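Sialidase B (Streptococcus pneumoniae TIGR4, PDB 4XJZ) cleaves terminal sialic acid residues from oligosaccharides, glycoproteins and glycolipids as an exo-alpha-sialidase of glycosyl hydrolase family 33. Local coordinates at residues Y205-T210 / L629-D634. The protein carries 1 engineered substitution. Numbering follows the deposited sequence.
Sequences YFRIPT and LFEKYD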
loop_
_atom_site.group_PDB
_atom_site.type_symbol
_atom_site.label_atom_id
_atom_site.label_comp_id
_atom_site.label_asym_id
_atom_site.label_seq_id
_atom_site.Cartn_x
_atom_site.Cartn_y
_atom_site.Cartn_z
ATOM N N TYR A 205 -0.036 -0.413 -8.636
ATOM C CA TYR A 205 0.262 -0.766 -7.239
ATOM C C TYR A 205 0.114 0.446 -6.346
ATOM O O TYR A 205 0.332 1.573 -6.787
ATOM C CB TYR A 205 1.687 -1.347 -7.123
ATOM C CG TYR A 205 1.871 -2.436 -8.142
ATOM C CD1 TYR A 205 1.369 -3.710 -7.911
ATOM C CD2 TYR A 205 2.435 -2.157 -9.381
ATOM C CE1 TYR A 205 1.468 -4.694 -8.883
ATOM C CE2 TYR A 205 2.552 -3.142 -10.356
ATOM C CZ TYR A 205 2.067 -4.402 -10.089
ATOM O OH TYR A 205 2.150 -5.391 -11.036
ATOM N N PHE A 206 -0.258 0.195 -5.093
ATOM C CA PHE A 206 -0.434 1.249 -4.098
ATOM C C PHE A 206 0.157 0.798 -2.783
ATOM O O PHE A 206 0.097 -0.393 -2.432
ATOM C CB PHE A 206 -1.918 1.600 -3.942
ATOM C CG PHE A 206 -2.521 2.156 -5.197
ATOM C CD1 PHE A 206 -2.342 3.490 -5.534
ATOM C CD2 PHE A 206 -3.212 1.331 -6.076
ATOM C CE1 PHE A 206 -2.864 4.006 -6.720
ATOM C CE2 PHE A 206 -3.727 1.832 -7.263
ATOM C CZ PHE A 206 -3.553 3.168 -7.587
ATOM N N ARG A 207 0.752 1.748 -2.064
ATOM C CA ARG A 207 1.374 1.464 -0.775
ATOM C C ARG A 207 1.260 2.693 0.082
ATOM O O ARG A 207 1.102 3.810 -0.432
ATOM C CB ARG A 207 2.866 1.164 -0.941
ATOM C CG ARG A 207 3.195 -0.106 -1.666
ATOM C CD ARG A 207 2.996 -1.279 -0.760
ATOM N NE ARG A 207 3.822 -1.247 0.459
ATOM C CZ ARG A 207 5.085 -1.647 0.520
ATOM N NH1 ARG A 207 5.692 -2.073 -0.576
ATOM N NH2 ARG A 207 5.759 -1.606 1.669
ATOM N N ILE A 208 1.377 2.482 1.388
ATOM C CA ILE A 208 1.532 3.565 2.371
ATOM C C ILE A 208 0.309 4.480 2.480
ATOM O O ILE A 208 0.382 5.679 2.175
ATOM C CB ILE A 208 2.824 4.404 2.125
ATOM C CG1 ILE A 208 3.998 3.554 1.585
ATOM C CG2 ILE A 208 3.247 5.131 3.393
ATOM C CD1 ILE A 208 4.425 2.391 2.498
ATOM N N PRO A 209 -0.817 3.909 2.922
ATOM C CA PRO A 209 -2.072 4.670 3.018
ATOM C C PRO A 209 -2.077 5.672 4.151
ATOM O O PRO A 209 -1.430 5.463 5.172
ATOM C CB PRO A 209 -3.100 3.583 3.303
ATOM C CG PRO A 209 -2.334 2.518 4.040
ATOM C CD PRO A 209 -1.008 2.499 3.318
ATOM N N THR A 210 -2.835 6.757 3.972
ATOM C CA THR A 210 -3.053 7.711 5.047
ATOM C C THR A 210 -4.529 8.077 5.050
ATOM O O THR A 210 -5.207 7.954 4.029
ATOM C CB THR A 210 -2.254 9.012 4.880
ATOM O OG1 THR A 210 -2.872 9.840 3.893
ATOM C CG2 THR A 210 -0.804 8.750 4.461
ATOM N N LEU A 629 -7.867 2.330 6.458
ATOM C CA LEU A 629 -7.348 2.058 5.114
ATOM C C LEU A 629 -6.011 1.364 5.313
ATOM O O LEU A 629 -5.114 1.915 5.952
ATOM C CB LEU A 629 -7.155 3.362 4.321
ATOM C CG LEU A 629 -6.650 3.219 2.875
ATOM C CD1 LEU A 629 -7.648 2.490 1.982
ATOM C CD2 LEU A 629 -6.312 4.600 2.297
ATOM N N PHE A 630 -5.868 0.163 4.769
ATOM C CA PHE A 630 -4.695 -0.630 5.138
ATOM C C PHE A 630 -4.208 -1.550 4.037
ATOM O O PHE A 630 -4.970 -1.965 3.167
ATOM C CB PHE A 630 -5.012 -1.463 6.375
ATOM C CG PHE A 630 -6.064 -2.504 6.148
ATOM C CD1 PHE A 630 -5.694 -3.821 5.909
ATOM C CD2 PHE A 630 -7.413 -2.181 6.178
ATOM C CE1 PHE A 630 -6.644 -4.805 5.717
ATOM C CE2 PHE A 630 -8.379 -3.169 5.965
ATOM C CZ PHE A 630 -7.976 -4.492 5.739
ATOM N N GLU A 631 -2.923 -1.904 4.114
ATOM C CA GLU A 631 -2.331 -2.901 3.229
ATOM C C GLU A 631 -2.721 -4.307 3.664
ATOM O O GLU A 631 -2.233 -4.794 4.673
ATOM C CB GLU A 631 -0.805 -2.744 3.247
ATOM C CG GLU A 631 -0.343 -1.424 2.657
ATOM C CD GLU A 631 1.152 -1.197 2.819
ATOM O OE1 GLU A 631 1.782 -1.894 3.665
ATOM O OE2 GLU A 631 1.686 -0.321 2.112
ATOM N N LYS A 632 -3.617 -4.959 2.923
ATOM C CA LYS A 632 -4.070 -6.295 3.298
ATOM C C LYS A 632 -3.190 -7.365 2.657
ATOM O O LYS A 632 -3.649 -8.202 1.868
ATOM C CB LYS A 632 -5.544 -6.529 2.921
ATOM C CG LYS A 632 -6.184 -7.701 3.698
ATOM C CD LYS A 632 -7.586 -8.081 3.177
ATOM C CE LYS A 632 -8.149 -9.310 3.905
ATOM N NZ LYS A 632 -8.479 -9.034 5.345
ATOM N N TYR A 633 -1.922 -7.348 3.026
ATOM C CA TYR A 633 -0.975 -8.351 2.528
ATOM C C TYR A 633 0.276 -8.237 3.362
ATOM O O TYR A 633 0.454 -7.270 4.082
ATOM C CB TYR A 633 -0.684 -8.151 1.034
ATOM C CG TYR A 633 0.352 -7.117 0.666
ATOM C CD1 TYR A 633 1.572 -7.509 0.103
ATOM C CD2 TYR A 633 0.107 -5.747 0.809
ATOM C CE1 TYR A 633 2.513 -6.597 -0.277
ATOM C CE2 TYR A 633 1.064 -4.808 0.433
ATOM C CZ TYR A 633 2.267 -5.246 -0.124
ATOM O OH TYR A 633 3.254 -4.368 -0.506
ATOM N N ASP A 634 1.153 -9.227 3.280
ATOM C CA ASP A 634 2.402 -9.113 4.009
ATOM C C ASP A 634 3.413 -8.345 3.149
ATOM O O ASP A 634 4.044 -8.903 2.245
ATOM C CB ASP A 634 2.927 -10.489 4.413
ATOM C CG ASP A 634 4.114 -10.393 5.352
ATOM O OD1 ASP A 634 4.946 -9.493 5.150
ATOM O OD2 ASP A 634 4.215 -11.215 6.294
#
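The CA atoms of Arg-207 and Glu-631 lie 7.0 Å apart where 207-210 and 629-633 run roughly antiparallel, their directions differing by 154°. No backbone hydrogen bond joins them: strand 205-207 pairs with 219-226, strand 626-631 with 616-620 and 647-652, so two sheets of the sialidase beta-propeller meet here through side chains and one backbone N-H, that of Ile-208, close to the centre of the molecule. Arg-207, part of the FRIP sequence of sialidases, is by similarity a substrate-binding arginine. Bends at chi2 and chi3 fold its chain back so that NE gives a salt bridge to Glu-631 OE2 (2.9 Å), which lies in the guanidinium plane, whereas NE stands well above the carboxylate plane. From the opposite carboxylate face Ile-208 N donates a straighter bond to the same OE2, also 2.9 Å long with an N-H...O angle of 167°. The other oxygen, OE1, accepts from the backbone N of Tyr-615, by similarity the nucleophile; with both oxygens held, the carboxylate's rotation is fixed, and it positions the NE end of the arginine side chain. Farther along, Pro-209 CB packs on Leu-629 CD2 at 3.5 Å. The Tyr-633 ring stands almost perpendicular to the guanidinium, at 85°, and its OH sits over one face of that group, 3.1 Å from Arg-207 CD.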